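PDB 2HK0: D-psicose 3-epimerase from Agrobacterium tumefaciens, which interconverts D-psicose and D-fructose by epimerising the ketohexose at its third carbon, a metal-dependent reaction carried out in a TIM barrel. Local coordinates for residues A84-S89 with H122-A127. Sequence-based numbering, arbitrary orientation.
Sequences AGIGPS and HTIGGA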
ATOM      1  N   ALA A  84       7.457  -0.573  31.330  1.00 17.52           N
ATOM      2  CA  ALA A  84       6.537  -1.582  31.841  1.00 19.30           C
ATOM      3  C   ALA A  84       5.089  -1.463  31.425  1.00 20.39           C
ATOM      4  O   ALA A  84       4.574  -0.358  31.186  1.00 19.46           O
ATOM      5  CB  ALA A  84       6.605  -1.635  33.346  1.00 21.09           C
ATOM      6  N   GLY A  85       4.446  -2.629  31.350  1.00 19.86           N
ATOM      7  CA  GLY A  85       3.043  -2.713  31.011  1.00 23.94           C
ATOM      8  C   GLY A  85       2.279  -3.054  32.285  1.00 28.20           C
ATOM      9  O   GLY A  85       2.827  -3.679  33.205  1.00 27.05           O
ATOM     10  N   ILE A  86       1.024  -2.623  32.356  1.00 28.55           N
ATOM     11  CA  ILE A  86       0.172  -2.899  33.515  1.00 30.43           C
ATOM     12  C   ILE A  86      -1.190  -3.356  33.016  1.00 30.47           C
ATOM     13  O   ILE A  86      -1.815  -2.687  32.186  1.00 28.07           O
ATOM     14  CB  ILE A  86      -0.037  -1.647  34.400  1.00 32.20           C
ATOM     15  CG1 ILE A  86       1.250  -1.319  35.164  1.00 33.84           C
ATOM     16  CG2 ILE A  86      -1.188  -1.887  35.398  1.00 34.55           C
ATOM     17  CD1 ILE A  86       1.099  -0.173  36.156  1.00 35.41           C
ATOM     18  N   GLY A  87      -1.644  -4.498  33.522  1.00 30.23           N
ATOM     19  CA  GLY A  87      -2.937  -5.024  33.119  1.00 29.92           C
ATOM     20  C   GLY A  87      -3.841  -5.176  34.326  1.00 29.24           C
ATOM     21  O   GLY A  87      -3.740  -6.156  35.052  1.00 28.69           O
ATOM     22  N   PRO A  88      -4.732  -4.210  34.576  1.00 28.45           N
ATOM     23  CA  PRO A  88      -5.643  -4.273  35.722  1.00 28.58           C
ATOM     24  C   PRO A  88      -6.552  -5.496  35.589  1.00 29.11           C
ATOM     25  O   PRO A  88      -6.769  -5.990  34.484  1.00 27.41           O
ATOM     26  CB  PRO A  88      -6.426  -2.964  35.616  1.00 28.14           C
ATOM     27  CG  PRO A  88      -5.502  -2.058  34.843  1.00 27.50           C
ATOM     28  CD  PRO A  88      -4.962  -2.989  33.792  1.00 27.10           C
ATOM     29  N   SER A  89      -7.089  -5.970  36.711  1.00 29.00           N
ATOM     30  CA  SER A  89      -7.964  -7.140  36.708  1.00 29.11           C
ATOM     31  C   SER A  89      -9.405  -6.753  36.986  1.00 30.19           C
ATOM     32  O   SER A  89      -9.694  -5.604  37.307  1.00 30.29           O
ATOM     33  CB  SER A  89      -7.498  -8.151  37.761  1.00 29.30           C
ATOM     34  OG  SER A  89      -7.840  -7.719  39.066  1.00 30.87           O
ATOM     35  N   HIS A 122      10.167   4.853  33.992  1.00 19.65           N
ATOM     36  CA  HIS A 122       9.418   6.105  33.915  1.00 20.04           C
ATOM     37  C   HIS A 122       8.225   6.100  32.957  1.00 20.55           C
ATOM     38  O   HIS A 122       7.474   7.080  32.870  1.00 18.71           O
ATOM     39  CB  HIS A 122      10.389   7.235  33.555  1.00 20.67           C
ATOM     40  CG  HIS A 122      11.359   7.542  34.650  1.00 21.81           C
ATOM     41  ND1 HIS A 122      11.109   8.492  35.616  1.00 21.83           N
ATOM     42  CD2 HIS A 122      12.527   6.948  34.999  1.00 20.97           C
ATOM     43  CE1 HIS A 122      12.078   8.465  36.516  1.00 23.03           C
ATOM     44  NE2 HIS A 122      12.948   7.536  36.164  1.00 21.81           N
ATOM     45  N   THR A 123       8.051   4.997  32.238  1.00 20.03           N
ATOM     46  CA  THR A 123       6.944   4.865  31.292  1.00 20.70           C
ATOM     47  C   THR A 123       6.146   3.609  31.616  1.00 20.22           C
ATOM     48  O   THR A 123       6.690   2.503  31.652  1.00 20.02           O
ATOM     49  CB  THR A 123       7.459   4.785  29.831  1.00 22.36           C
ATOM     50  OG1 THR A 123       8.092   6.022  29.484  1.00 22.79           O
ATOM     51  CG2 THR A 123       6.319   4.534  28.850  1.00 20.90           C
ATOM     52  N   ILE A 124       4.858   3.802  31.866  1.00 20.06           N
ATOM     53  CA  ILE A 124       3.923   2.731  32.192  1.00 21.64           C
ATOM     54  C   ILE A 124       2.811   2.806  31.157  1.00 22.83           C
ATOM     55  O   ILE A 124       2.249   3.886  30.926  1.00 23.02           O
ATOM     56  CB  ILE A 124       3.315   2.959  33.596  1.00 24.88           C
ATOM     57  CG1 ILE A 124       4.380   2.708  34.660  1.00 26.25           C
ATOM     58  CG2 ILE A 124       2.092   2.093  33.799  1.00 24.87           C
ATOM     59  CD1 ILE A 124       4.958   1.311  34.642  1.00 28.73           C
ATOM     60  N   GLY A 125       2.484   1.677  30.534  1.00 21.38           N
ATOM     61  CA  GLY A 125       1.439   1.691  29.522  1.00 20.91           C
ATOM     62  C   GLY A 125       0.473   0.526  29.585  1.00 19.77           C
ATOM     63  O   GLY A 125       0.695  -0.451  30.301  1.00 20.88           O
ATOM     64  N   GLY A 126      -0.608   0.616  28.820  1.00 19.58           N
ATOM     65  CA  GLY A 126      -1.582  -0.459  28.825  1.00 18.30           C
ATOM     66  C   GLY A 126      -2.988   0.089  28.961  1.00 17.55           C
ATOM     67  O   GLY A 126      -3.192   1.300  28.927  1.00 15.62           O
ATOM     68  N   ALA A 127      -3.960  -0.798  29.125  1.00 16.30           N
ATOM     69  CA  ALA A 127      -5.354  -0.377  29.255  1.00 16.27           C
ATOM     70  C   ALA A 127      -5.606   0.061  30.699  1.00 16.48           C
ATOM     71  O   ALA A 127      -6.462  -0.502  31.386  1.00 15.32           O
ATOM     72  CB  ALA A 127      -6.263  -1.538  28.868  1.00 16.78           C
TER
HETATM   73  O   HOH W   1      -3.091  -3.472  29.643  1.00 29.21           O
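Ala84 and Ile124 face each other as a parallel bridge pair on adjacent strands of the TIM barrel, 81-85 and 123-126, which helix 99-118 joins in a beta-alpha-beta crossover. Three backbone hydrogen bonds fix the register. Ala84 N reaches Thr123 O at 3.2 Å, Gly125 N donates to Ala84 O, and, although strand 81-85 ends at Gly85, the bonding carries on through Ile86 N to Gly125 O at 3.0 Å.

The tight part is apolar and lies on the helix side. Ile124 has CG1 beside its backbone N, and a second torsion of -60° swings CD1 over to Ala84 CB at 3.6 Å, where a small methyl suits the short gap. Its other branch, CG2, meets Ile86 CD1 at 3.4 Å, closer than usual for two carbons. Phe108, Thr112 and Val116 of helix 99-118 pack against these isoleucines, whose branched chains fill the strand-helix interface.

On the sheet's other face, Gly85 and Gly125 present only backbone. Beyond them the two chains part. Gly126 sits at phi 133°, where a beta carbon would press on the preceding carbonyl O and on Ile86 O, so glycine suits the place. Pro88 CD rests loosely 3.8 Å from Ala127 O. Direct amide pairing and hydrocarbon packing thus hold the segments together, while one water, donating to Ile86 O (3.0 Å) and accepting from Ala127 N (2.9 Å), pairs both where the chains are too far apart for a direct bond.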